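SnoaL-like domain-containing protein (Burkholderia thailandensis E264, PDB 3H3H) is of unknown function but has a SnoaL-like domain of the NTF2 clan, and so probably binds a small molecule in the pocket of its cone-shaped fold. Local coordinates at residues A8-F13 / T82-D87; D27-H32 / A63-A68; R70-L75 / R94-R99; I80-L83 / S88-I91. One frame throughout, in Å; residues are numbered along the deposited sequence. Where two conformers were deposited one is given.

Interaction 1: A8-F13 / T82-D87; sequences AFAQQF and TLAGVD. With MES (2-(N-morpholino)-ethanesulfonic acid), chain E.
Ala10 CB, on helix 8-13, points at strand 82-84 and lies 3.8 Å from Thr82 CG2 and 4.3 Å from Ala84 CB, so methyl groups make the apolar half of the contact. Alanine suits both positions, since Ala10 and Ala84 come within 6.4 Å of each other at their CA atoms, a spacing that leaves little depth for longer side chains. In Thr82, CG2 stands anti to the backbone N, which sends the methyl toward Ala10 CB, while OG1 on the other branch is hydrogen-bonded to Ser14 and to Trp79.

The polar half is bridged by the sulfonate of a MES molecule, probably from the crystallisation liquor. Gln11 bends at chi2 (-68°) and slides past Thr82 in the opposite direction, bringing NE2 to 3.6 Å from Thr82 CB. That amide nitrogen donates to MES O2S at 2.8 Å in a fairly straight bond (164°), and Thr82 N donates to the same O2S at 2.9 Å. Two N-H groups thus grip one sulfonate oxygen.

Helix 7-22 packs on the sheet here, roughly antiparallel to strand 78-84, its Ala10 and Phe13 also resting on strand 88-94, while Ala84 makes backbone hydrogen bonds to the second subunit.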
loop_
_atom_site.group_PDB
_atom_site.type_symbol
_atom_site.label_atom_id
_atom_site.label_comp_id
_atom_site.label_asym_id
_atom_site.label_seq_id
_atom_site.Cartn_x
_atom_site.Cartn_y
_atom_site.Cartn_z
ATOM N N ALA B 8 -13.085 1.907 11.835
ATOM C CA ALA B 8 -14.504 1.823 11.448
ATOM C C ALA B 8 -14.581 1.953 9.909
ATOM O O ALA B 8 -15.132 1.087 9.184
ATOM C CB ALA B 8 -15.332 2.925 12.106
ATOM N N PHE B 9 -14.041 3.074 9.455
ATOM C CA PHE B 9 -14.079 3.420 8.067
ATOM C C PHE B 9 -13.325 2.383 7.214
ATOM O O PHE B 9 -13.825 1.919 6.196
ATOM C CB PHE B 9 -13.535 4.843 7.875
ATOM C CG PHE B 9 -13.635 5.301 6.489
ATOM C CD1 PHE B 9 -14.826 5.789 5.999
ATOM C CD2 PHE B 9 -12.568 5.151 5.632
ATOM C CE1 PHE B 9 -14.933 6.164 4.693
ATOM C CE2 PHE B 9 -12.671 5.507 4.335
ATOM C CZ PHE B 9 -13.837 6.021 3.848
ATOM N N ALA B 10 -12.146 1.972 7.642
ATOM C CA ALA B 10 -11.330 1.114 6.798
ATOM C C ALA B 10 -12.013 -0.230 6.508
ATOM O O ALA B 10 -11.988 -0.766 5.405
ATOM C CB ALA B 10 -9.965 0.911 7.473
ATOM N N GLN B 11 -12.638 -0.765 7.531
ATOM C CA GLN B 11 -13.312 -2.039 7.419
ATOM C C GLN B 11 -14.566 -1.961 6.600
ATOM O O GLN B 11 -14.790 -2.842 5.784
ATOM C CB GLN B 11 -13.699 -2.556 8.815
ATOM C CG GLN B 11 -12.481 -2.867 9.636
ATOM C CD GLN B 11 -11.741 -4.032 9.105
ATOM O OE1 GLN B 11 -12.330 -5.100 8.866
ATOM N NE2 GLN B 11 -10.436 -3.866 8.904
ATOM N N GLN B 12 -15.375 -0.933 6.816
ATOM C CA GLN B 12 -16.631 -0.790 6.110
ATOM C C GLN B 12 -16.337 -0.487 4.629
ATOM O O GLN B 12 -17.038 -0.966 3.724
ATOM C CB GLN B 12 -17.502 0.290 6.771
ATOM C CG GLN B 12 -18.903 0.432 6.172
ATOM C CD GLN B 12 -19.700 -0.860 6.220
ATOM O OE1 GLN B 12 -19.455 -1.729 7.067
ATOM N NE2 GLN B 12 -20.691 -0.977 5.330
ATOM N N PHE B 13 -15.334 0.348 4.384
ATOM C CA PHE B 13 -14.911 0.603 3.027
ATOM C C PHE B 13 -14.496 -0.722 2.380
ATOM O O PHE B 13 -14.829 -1.034 1.236
ATOM C CB PHE B 13 -13.739 1.597 2.965
ATOM C CG PHE B 13 -13.120 1.703 1.602
ATOM C CD1 PHE B 13 -13.732 2.421 0.608
ATOM C CD2 PHE B 13 -11.929 1.075 1.324
ATOM C CE1 PHE B 13 -13.198 2.454 -0.669
ATOM C CE2 PHE B 13 -11.364 1.140 0.018
ATOM C CZ PHE B 13 -11.995 1.802 -0.939
ATOM N N THR B 82 -7.281 -5.673 6.051
ATOM C CA THR B 82 -7.260 -4.266 5.744
ATOM C C THR B 82 -6.382 -3.568 6.769
ATOM O O THR B 82 -6.487 -3.858 7.977
ATOM C CB THR B 82 -8.649 -3.655 5.806
ATOM O OG1 THR B 82 -9.362 -4.035 4.637
ATOM C CG2 THR B 82 -8.547 -2.157 5.761
ATOM N N LEU B 83 -5.564 -2.650 6.299
ATOM C CA LEU B 83 -4.649 -1.934 7.195
ATOM C C LEU B 83 -4.833 -0.456 6.936
ATOM O O LEU B 83 -5.066 -0.047 5.808
ATOM C CB LEU B 83 -3.236 -2.343 6.936
ATOM C CG LEU B 83 -3.055 -3.864 7.067
ATOM C CD1 LEU B 83 -3.144 -4.534 5.671
ATOM C CD2 LEU B 83 -1.716 -4.148 7.726
ATOM N N ALA B 84 -4.808 0.322 7.994
ATOM C CA ALA B 84 -5.086 1.763 7.884
ATOM C C ALA B 84 -3.823 2.576 8.037
ATOM O O ALA B 84 -3.027 2.344 8.921
ATOM C CB ALA B 84 -6.115 2.174 8.972
ATOM N N GLY B 85 -3.704 3.601 7.191
ATOM C CA GLY B 85 -2.623 4.560 7.288
ATOM C C GLY B 85 -3.111 5.945 7.661
ATOM O O GLY B 85 -4.012 6.106 8.465
ATOM N N VAL B 86 -2.458 6.979 7.157
ATOM C CA VAL B 86 -2.862 8.345 7.545
ATOM C C VAL B 86 -4.107 8.758 6.796
ATOM O O VAL B 86 -5.169 9.041 7.367
ATOM C CB VAL B 86 -1.687 9.312 7.284
ATOM C CG1 VAL B 86 -2.086 10.816 7.489
ATOM C CG2 VAL B 86 -0.534 8.914 8.174
ATOM N N ASP B 87 -3.988 8.746 5.477
ATOM C CA ASP B 87 -5.121 9.119 4.632
ATOM C C ASP B 87 -5.427 7.982 3.677
ATOM O O ASP B 87 -6.194 8.163 2.709
ATOM C CB ASP B 87 -4.812 10.389 3.847
ATOM C CG ASP B 87 -3.803 10.182 2.700
ATOM O OD1 ASP B 87 -3.211 9.086 2.516
ATOM O OD2 ASP B 87 -3.624 11.164 1.953
HETATM O O1 MES E . -13.632 -10.562 6.681
HETATM C C2 MES E . -13.815 -10.171 8.065
HETATM C C3 MES E . -12.526 -9.555 8.656
HETATM N N4 MES E . -11.340 -9.626 7.773
HETATM C C5 MES E . -11.109 -10.629 6.751
HETATM C C6 MES E . -12.443 -11.341 6.417
HETATM C C7 MES E . -10.257 -8.634 7.862
HETATM C C8 MES E . -9.954 -8.298 9.285
HETATM S S MES E . -8.701 -7.206 9.324
HETATM O O1S MES E . -7.422 -7.868 8.982
HETATM O O2S MES E . -8.884 -6.110 8.371
HETATM O O3S MES E . -8.764 -6.676 10.700
#

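Interaction 2: D27-H32 / A63-A68; sequences DAILSH and AYWREA
Ile29 and Leu30 of helix 26-30 meet the indole of Trp65 on helix 58-71, a helix-to-helix contact in the helical layer of the NTF2-like alpha+beta fold. Along the first segment, Ala28 faces helix 7-22, where its small side chain rests on Ala20. Ile29 follows and points toward helix 58-71. Its beta-branch does the touching: with CG2 anti to the backbone N, that methyl reaches Trp65 CZ3 at 3.7 Å and CE3 at 3.8 Å. A branched residue suits the place, since Ile29 also packs on Ala20 and Trp21 of helix 7-22.

Leu30 starts out along the flank of the helix and only its end turns in, CD2 coming to 3.8 Å from Trp65 CZ3. Both aliphatic groups approach the six-membered ring obliquely. The long, flat tryptophan bridges the two helices, whose nearest CA atoms, those of Ile29 and Trp65, are 9.4 Å apart. Its ring also meets Trp21 and Tyr33 edge-to-face, and an unidentified ligand comes within about 3 Å of its side chain at the nearest atoms, consistent with a place on the wall of the pocket common in this fold.

Past Leu30, whose carbonyl O accepts a hydrogen bond from Lys58, the chain turns toward strand 33-34. There Ser31 folds its hydroxyl back on the preceding turn, OG donating to Ala28 O at 2.6 Å, tilted 23° from the carbonyl plane.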
loop_
_atom_site.group_PDB
_atom_site.type_symbol
_atom_site.label_atom_id
_atom_site.label_comp_id
_atom_site.label_asym_id
_atom_site.label_seq_id
_atom_site.Cartn_x
_atom_site.Cartn_y
_atom_site.Cartn_z
ATOM N N ASP B 27 -21.380 0.499 -11.072
ATOM C CA ASP B 27 -21.844 1.713 -10.409
ATOM C C ASP B 27 -21.472 1.687 -8.929
ATOM O O ASP B 27 -21.045 2.698 -8.403
ATOM C CB ASP B 27 -23.356 1.841 -10.570
ATOM C CG ASP B 27 -23.897 3.108 -9.984
ATOM O OD1 ASP B 27 -23.629 4.164 -10.623
ATOM O OD2 ASP B 27 -24.578 3.050 -8.938
ATOM N N ALA B 28 -21.638 0.547 -8.267
ATOM C CA ALA B 28 -21.311 0.485 -6.850
ATOM C C ALA B 28 -19.815 0.686 -6.619
ATOM O O ALA B 28 -19.380 1.382 -5.691
ATOM C CB ALA B 28 -21.768 -0.869 -6.259
ATOM N N ILE B 29 -19.029 0.032 -7.433
ATOM C CA ILE B 29 -17.563 0.174 -7.335
ATOM C C ILE B 29 -17.165 1.647 -7.439
ATOM O O ILE B 29 -16.465 2.163 -6.546
ATOM C CB ILE B 29 -16.855 -0.622 -8.431
ATOM C CG1 ILE B 29 -17.070 -2.141 -8.237
ATOM C CG2 ILE B 29 -15.349 -0.305 -8.460
ATOM C CD1 ILE B 29 -16.815 -2.890 -9.555
ATOM N N LEU B 30 -17.651 2.313 -8.487
ATOM C CA LEU B 30 -17.256 3.689 -8.832
ATOM C C LEU B 30 -17.767 4.676 -7.801
ATOM O O LEU B 30 -17.225 5.774 -7.707
ATOM C CB LEU B 30 -17.670 4.057 -10.244
ATOM C CG LEU B 30 -16.807 3.438 -11.341
ATOM C CD1 LEU B 30 -17.325 3.698 -12.704
ATOM C CD2 LEU B 30 -15.358 3.957 -11.281
ATOM N N SER B 31 -18.816 4.310 -7.056
ATOM C CA SER B 31 -19.395 5.188 -6.053
ATOM C C SER B 31 -18.366 5.507 -4.974
ATOM O O SER B 31 -18.491 6.511 -4.320
ATOM C CB SER B 31 -20.647 4.592 -5.401
ATOM O OG SER B 31 -20.326 3.544 -4.502
ATOM N N HIS B 32 -17.337 4.679 -4.837
ATOM C CA HIS B 32 -16.385 4.857 -3.811
ATOM C C HIS B 32 -15.270 5.829 -4.207
ATOM O O HIS B 32 -14.431 6.107 -3.386
ATOM C CB HIS B 32 -15.739 3.529 -3.463
ATOM C CG HIS B 32 -16.719 2.602 -2.823
ATOM N ND1 HIS B 32 -17.200 2.812 -1.541
ATOM C CD2 HIS B 32 -17.446 1.582 -3.345
ATOM C CE1 HIS B 32 -18.113 1.891 -1.274
ATOM N NE2 HIS B 32 -18.295 1.146 -2.353
ATOM N N ALA B 63 -13.899 2.379 -18.050
ATOM C CA ALA B 63 -13.963 1.643 -19.324
ATOM C C ALA B 63 -13.229 0.318 -19.191
ATOM O O ALA B 63 -13.690 -0.699 -19.671
ATOM C CB ALA B 63 -13.398 2.491 -20.471
ATOM N N TYR B 64 -12.086 0.361 -18.532
ATOM C CA TYR B 64 -11.304 -0.843 -18.315
ATOM C C TYR B 64 -11.983 -1.773 -17.347
ATOM O O TYR B 64 -12.067 -2.984 -17.565
ATOM C CB TYR B 64 -9.907 -0.499 -17.830
ATOM C CG TYR B 64 -9.026 -0.065 -19.004
ATOM C CD1 TYR B 64 -8.456 -0.995 -19.849
ATOM C CD2 TYR B 64 -8.832 1.300 -19.287
ATOM C CE1 TYR B 64 -7.692 -0.579 -20.946
ATOM C CE2 TYR B 64 -8.064 1.710 -20.351
ATOM C CZ TYR B 64 -7.499 0.789 -21.171
ATOM O OH TYR B 64 -6.744 1.258 -22.222
ATOM N N TRP B 65 -12.469 -1.220 -16.250
ATOM C CA TRP B 65 -13.156 -2.078 -15.297
ATOM C C TRP B 65 -14.418 -2.722 -15.872
ATOM O O TRP B 65 -14.731 -3.895 -15.534
ATOM C CB TRP B 65 -13.456 -1.302 -14.019
ATOM C CG TRP B 65 -12.205 -0.867 -13.301
ATOM C CD1 TRP B 65 -10.926 -1.202 -13.634
ATOM C CD2 TRP B 65 -12.134 -0.005 -12.170
ATOM N NE1 TRP B 65 -10.056 -0.618 -12.773
ATOM C CE2 TRP B 65 -10.773 0.102 -11.836
ATOM C CE3 TRP B 65 -13.097 0.653 -11.379
ATOM C CZ2 TRP B 65 -10.332 0.881 -10.804
ATOM C CZ3 TRP B 65 -12.678 1.418 -10.329
ATOM C CH2 TRP B 65 -11.291 1.524 -10.044
ATOM N N ARG B 66 -15.166 -1.958 -16.675
ATOM C CA ARG B 66 -16.338 -2.434 -17.348
ATOM C C ARG B 66 -15.960 -3.633 -18.199
ATOM O O ARG B 66 -16.650 -4.665 -18.152
ATOM C CB ARG B 66 -17.007 -1.323 -18.162
ATOM C CG ARG B 66 -18.326 -1.688 -18.861
ATOM C CD ARG B 66 -18.964 -0.472 -19.570
ATOM N NE ARG B 66 -19.169 0.597 -18.618
ATOM C CZ ARG B 66 -18.451 1.714 -18.528
ATOM N NH1 ARG B 66 -17.489 2.009 -19.396
ATOM N NH2 ARG B 66 -18.702 2.542 -17.544
ATOM N N GLU B 67 -14.862 -3.516 -18.948
ATOM C CA GLU B 67 -14.442 -4.617 -19.778
ATOM C C GLU B 67 -13.906 -5.796 -18.980
ATOM O O GLU B 67 -14.167 -6.957 -19.353
ATOM C CB GLU B 67 -13.434 -4.147 -20.807
ATOM C CG GLU B 67 -13.066 -5.183 -21.853
ATOM C CD GLU B 67 -14.233 -5.691 -22.716
ATOM O OE1 GLU B 67 -15.322 -5.066 -22.769
ATOM O OE2 GLU B 67 -14.064 -6.731 -23.357
ATOM N N ALA B 68 -13.220 -5.513 -17.859
ATOM C CA ALA B 68 -12.788 -6.581 -16.947
ATOM C C ALA B 68 -13.960 -7.410 -16.506
ATOM O O ALA B 68 -13.867 -8.644 -16.507
ATOM C CB ALA B 68 -12.127 -6.041 -15.722
#

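Interaction 3: R70-L75 / R94-R99; sequences RMIPDL and RGAKGR
Ala96 CB is directed at Leu75, and 3.7 Å separates Ala96 CB from the branch point Leu75 CG. Leu75 CB leaves its backbone across the direction to the loop, and CG, anti to the backbone N (chi1 175°), is the atom that reaches the alanine. The small methyl suits this close approach, the CA atoms of Leu75 and Ala96 being 5.0 Å apart. Ile72 aims its side chain at the same loop: CG2 lies 4.3 Å from Ala96 CB and 3.9 Å from Lys97 CE. The lysine crosses the isoleucine at a slant, its chain bent at chi2; CE rests against CG2, with NZ also close and bonded to a water.

Each side of the contact is a type I beta turn. The turn from Ile72 to Leu75 follows the end of helix 58-71, and the one from Gly95 to Gly98 lies in the hairpin loop between strands 88-94 and 100-107, antiparallel neighbours in the NTF2-like sheet. Gly98 has a positive phi of 92°, where a CB would be jammed against the carbonyl O of Lys97; hence the glycine.

Water takes over where the apolar groups end. One molecule donates both to Asp74 O, at 3.0 Å, and to Ala96 O, at 2.6 Å, tying the two turns together. A second accepts from Lys97 NZ at 3.2 Å and makes a weak bond to Asp74 O.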
loop_
_atom_site.group_PDB
_atom_site.type_symbol
_atom_site.label_atom_id
_atom_site.label_comp_id
_atom_site.label_asym_id
_atom_site.label_seq_id
_atom_site.Cartn_x
_atom_site.Cartn_y
_atom_site.Cartn_z
ATOM N N ARG B 70 -16.830 -7.738 -17.941
ATOM C CA ARG B 70 -17.407 -8.427 -19.072
ATOM C C ARG B 70 -16.584 -9.694 -19.430
ATOM O O ARG B 70 -17.132 -10.775 -19.681
ATOM C CB ARG B 70 -17.494 -7.411 -20.219
ATOM C CG ARG B 70 -18.209 -7.849 -21.413
ATOM C CD ARG B 70 -18.348 -6.689 -22.412
ATOM N NE ARG B 70 -18.518 -7.256 -23.705
ATOM C CZ ARG B 70 -19.662 -7.726 -24.179
ATOM N NH1 ARG B 70 -20.771 -7.671 -23.454
ATOM N NH2 ARG B 70 -19.690 -8.257 -25.385
HETATM N N MSE B 71 -15.267 -9.565 -19.449
HETATM C CA MSE B 71 -14.412 -10.663 -19.827
HETATM C C MSE B 71 -14.207 -11.708 -18.723
HETATM O O MSE B 71 -14.005 -12.890 -19.029
HETATM C CB MSE B 71 -13.051 -10.120 -20.206
HETATM C CG MSE B 71 -13.071 -9.324 -21.479
HETATM SE SE MSE B 71 -11.241 -8.935 -21.890
HETATM C CE MSE B 71 -10.622 -10.761 -22.209
ATOM N N ILE B 72 -14.305 -11.280 -17.461
ATOM C CA ILE B 72 -14.055 -12.174 -16.316
ATOM C C ILE B 72 -15.396 -12.218 -15.578
ATOM O O ILE B 72 -15.556 -11.619 -14.510
ATOM C CB ILE B 72 -12.938 -11.680 -15.363
ATOM C CG1 ILE B 72 -11.673 -11.278 -16.125
ATOM C CG2 ILE B 72 -12.628 -12.790 -14.303
ATOM C CD1 ILE B 72 -10.601 -10.708 -15.242
ATOM N N PRO B 73 -16.378 -12.928 -16.144
ATOM C CA PRO B 73 -17.760 -12.788 -15.668
ATOM C C PRO B 73 -18.010 -13.337 -14.280
ATOM O O PRO B 73 -18.993 -12.966 -13.612
ATOM C CB PRO B 73 -18.573 -13.558 -16.733
ATOM C CG PRO B 73 -17.641 -14.448 -17.346
ATOM C CD PRO B 73 -16.326 -13.760 -17.357
ATOM N N ASP B 74 -17.119 -14.197 -13.832
ATOM C CA ASP B 74 -17.209 -14.735 -12.491
ATOM C C ASP B 74 -16.006 -14.254 -11.678
ATOM O O ASP B 74 -15.442 -14.991 -10.870
ATOM C CB ASP B 74 -17.291 -16.263 -12.549
ATOM C CG ASP B 74 -18.385 -16.747 -13.462
ATOM O OD1 ASP B 74 -18.138 -17.700 -14.228
ATOM O OD2 ASP B 74 -19.493 -16.171 -13.428
ATOM N N LEU B 75 -15.607 -13.002 -11.921
ATOM C CA LEU B 75 -14.573 -12.345 -11.148
ATOM C C LEU B 75 -14.946 -12.374 -9.676
ATOM O O LEU B 75 -16.087 -12.113 -9.299
ATOM C CB LEU B 75 -14.428 -10.870 -11.582
ATOM C CG LEU B 75 -13.463 -9.987 -10.786
ATOM C CD1 LEU B 75 -12.803 -8.804 -11.565
ATOM C CD2 LEU B 75 -14.162 -9.370 -9.541
ATOM N N ARG B 94 -7.105 -11.672 -2.366
ATOM C CA ARG B 94 -6.771 -12.585 -3.420
ATOM C C ARG B 94 -7.615 -12.292 -4.633
ATOM O O ARG B 94 -8.844 -12.278 -4.541
ATOM C CB ARG B 94 -6.983 -14.005 -2.921
ATOM C CG ARG B 94 -6.619 -15.054 -3.956
ATOM C CD ARG B 94 -6.637 -16.406 -3.244
ATOM N NE ARG B 94 -6.212 -17.489 -4.120
ATOM C CZ ARG B 94 -7.012 -18.180 -4.904
ATOM N NH1 ARG B 94 -8.315 -17.938 -4.948
ATOM N NH2 ARG B 94 -6.495 -19.147 -5.651
ATOM N N GLY B 95 -6.924 -12.010 -5.743
ATOM C CA GLY B 95 -7.509 -11.535 -6.992
ATOM C C GLY B 95 -8.317 -12.572 -7.724
ATOM O O GLY B 95 -8.406 -13.753 -7.339
ATOM N N ALA B 96 -8.956 -12.074 -8.781
ATOM C CA ALA B 96 -9.870 -12.866 -9.623
ATOM C C ALA B 96 -9.224 -14.158 -10.138
ATOM O O ALA B 96 -9.936 -15.146 -10.320
ATOM C CB ALA B 96 -10.348 -12.051 -10.762
ATOM N N LYS B 97 -7.897 -14.155 -10.349
ATOM C CA LYS B 97 -7.210 -15.342 -10.882
ATOM C C LYS B 97 -6.200 -15.949 -9.893
ATOM O O LYS B 97 -5.299 -16.704 -10.271
ATOM C CB LYS B 97 -6.537 -14.981 -12.210
ATOM C CG LYS B 97 -7.543 -14.425 -13.257
ATOM C CD LYS B 97 -8.580 -15.456 -13.572
ATOM C CE LYS B 97 -9.481 -15.018 -14.707
ATOM N NZ LYS B 97 -10.412 -16.128 -14.992
ATOM N N GLY B 98 -6.366 -15.628 -8.620
ATOM C CA GLY B 98 -5.565 -16.251 -7.596
ATOM C C GLY B 98 -4.303 -15.478 -7.262
ATOM O O GLY B 98 -3.529 -15.876 -6.421
ATOM N N ARG B 99 -4.052 -14.379 -7.962
ATOM C CA ARG B 99 -2.927 -13.570 -7.584
ATOM C C ARG B 99 -3.200 -12.969 -6.230
ATOM O O ARG B 99 -4.358 -12.654 -5.890
ATOM C CB ARG B 99 -2.770 -12.346 -8.479
ATOM C CG ARG B 99 -2.428 -12.585 -9.907
ATOM C CD ARG B 99 -2.479 -11.214 -10.613
ATOM N NE ARG B 99 -2.043 -11.406 -11.986
ATOM C CZ ARG B 99 -2.816 -11.640 -13.056
ATOM N NH1 ARG B 99 -4.150 -11.695 -13.006
ATOM N NH2 ARG B 99 -2.207 -11.829 -14.214
HETATM O O HOH W 1 -12.543 -14.815 -10.065
HETATM O O HOH W 2 -12.884 -15.684 -12.948
#

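Interaction 4: I80-L83 / S88-I91; sequences IATL and SVAI
Leu83 and Ala90 form the hydrogen-bonded pair of an antiparallel beta hairpin, strands 78-84 and 88-94, at one border of the chain's curved NTF2-like sheet. This is the close-knit part of the contact. Leu83 N donates to Ala90 O at 2.9 Å, and Ala90 N returns a bond of 2.8 Å to Leu83 O. Next to them, Thr82 and Ile91 make a non-hydrogen-bonded pair, and CA of Thr82 adds a CA-H...O contact of 3.2 Å to Ala90 O.

Side chains sort themselves by face. Thr82, Val89 and Ile91 turn to the side covered by helix 7-22, where beta-branched residues suit extended strands and Ile91 packs on Phe13. Leu83 and Ala90 occupy the opposite face, against Ala101 and Leu102 of the second subunit; the small Ala90 is consistent with the close approach of that Leu102.

Side-chain contact thins toward Ile80, though the backbone pairing continues through a classic beta bulge, Ile80 and Ala81 both bonding to His92. Ile80 is exposed. Ala81 is buried, and its backbone O, not its methyl, touches segment 88-91, 3.7 Å from Ile91 CA.

By contrast, Val89 has CG1 anti to its backbone N (chi1 170°), a setting that drives this methyl obliquely against Thr82 CG2; the two carbons are 3.4 Å apart, a tight fit for methyls.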
loop_
_atom_site.group_PDB
_atom_site.type_symbol
_atom_site.label_atom_id
_atom_site.label_comp_id
_atom_site.label_asym_id
_atom_site.label_seq_id
_atom_site.Cartn_x
_atom_site.Cartn_y
_atom_site.Cartn_z
ATOM N N ILE B 80 -8.582 -10.555 2.506
ATOM C CA ILE B 80 -7.661 -11.099 3.518
ATOM C C ILE B 80 -7.476 -10.152 4.691
ATOM O O ILE B 80 -7.773 -10.529 5.827
ATOM C CB ILE B 80 -6.300 -11.475 2.928
ATOM C CG1 ILE B 80 -6.486 -12.537 1.836
ATOM C CG2 ILE B 80 -5.352 -11.938 4.027
ATOM C CD1 ILE B 80 -5.227 -12.784 0.980
ATOM N N ALA B 81 -7.067 -8.909 4.449
ATOM C CA ALA B 81 -6.881 -8.003 5.572
ATOM C C ALA B 81 -7.000 -6.572 5.118
ATOM O O ALA B 81 -6.780 -6.267 3.956
ATOM C CB ALA B 81 -5.461 -8.215 6.159
ATOM N N THR B 82 -7.281 -5.673 6.051
ATOM C CA THR B 82 -7.260 -4.266 5.744
ATOM C C THR B 82 -6.382 -3.568 6.769
ATOM O O THR B 82 -6.487 -3.858 7.977
ATOM C CB THR B 82 -8.649 -3.655 5.806
ATOM O OG1 THR B 82 -9.362 -4.035 4.637
ATOM C CG2 THR B 82 -8.547 -2.157 5.761
ATOM N N LEU B 83 -5.564 -2.650 6.299
ATOM C CA LEU B 83 -4.649 -1.934 7.195
ATOM C C LEU B 83 -4.833 -0.456 6.936
ATOM O O LEU B 83 -5.066 -0.047 5.808
ATOM C CB LEU B 83 -3.236 -2.343 6.936
ATOM C CG LEU B 83 -3.055 -3.864 7.067
ATOM C CD1 LEU B 83 -3.144 -4.534 5.671
ATOM C CD2 LEU B 83 -1.716 -4.148 7.726
ATOM N N SER B 88 -4.931 6.789 4.004
ATOM C CA SER B 88 -5.080 5.656 3.105
ATOM C C SER B 88 -5.500 4.383 3.839
ATOM O O SER B 88 -5.320 4.261 5.090
ATOM C CB SER B 88 -3.807 5.417 2.332
ATOM O OG SER B 88 -2.667 5.238 3.156
ATOM N N VAL B 89 -6.097 3.491 3.058
ATOM C CA VAL B 89 -6.471 2.153 3.488
ATOM C C VAL B 89 -5.783 1.215 2.522
ATOM O O VAL B 89 -5.729 1.478 1.325
ATOM C CB VAL B 89 -7.991 1.972 3.446
ATOM C CG1 VAL B 89 -8.416 0.548 3.658
ATOM C CG2 VAL B 89 -8.637 2.854 4.553
ATOM N N ALA B 90 -5.275 0.111 3.024
ATOM C CA ALA B 90 -4.673 -0.915 2.171
ATOM C C ALA B 90 -5.508 -2.140 2.294
ATOM O O ALA B 90 -5.741 -2.612 3.415
ATOM C CB ALA B 90 -3.243 -1.255 2.636
ATOM N N ILE B 91 -6.022 -2.621 1.171
ATOM C CA ILE B 91 -6.803 -3.838 1.150
ATOM C C ILE B 91 -5.942 -4.931 0.559
ATOM O O ILE B 91 -5.515 -4.830 -0.570
ATOM C CB ILE B 91 -8.102 -3.708 0.338
ATOM C CG1 ILE B 91 -8.978 -2.551 0.893
ATOM C CG2 ILE B 91 -8.919 -5.064 0.366
ATOM C CD1 ILE B 91 -10.355 -2.410 0.133
#

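How the interactions relate
Interactions 1 and 4 form one cluster, their centres 6 Å apart, and share Thr82 and Leu83 on strand 78-84. Interaction 2 lies on the other side of the chain's centre, about 21 Å from interaction 1 between centres, yet Phe13 touches His32. Interactions 2 and 3 both use helix 58-71, their centres 14 Å apart, and interactions 3 and 4 touch at Arg94 and Ile80. Along the chain, interaction 2 is nested within the loop closed by interaction 1, interaction 4 within that of interaction 3, while 1 and 3 cross. Interaction 1 thus ties helix 7-22 to the sheet, 4 lies within the sheet, 2 joins two helices, and 3 joins a helix end to a hairpin loop; 1 and 4 also meet the second subunit.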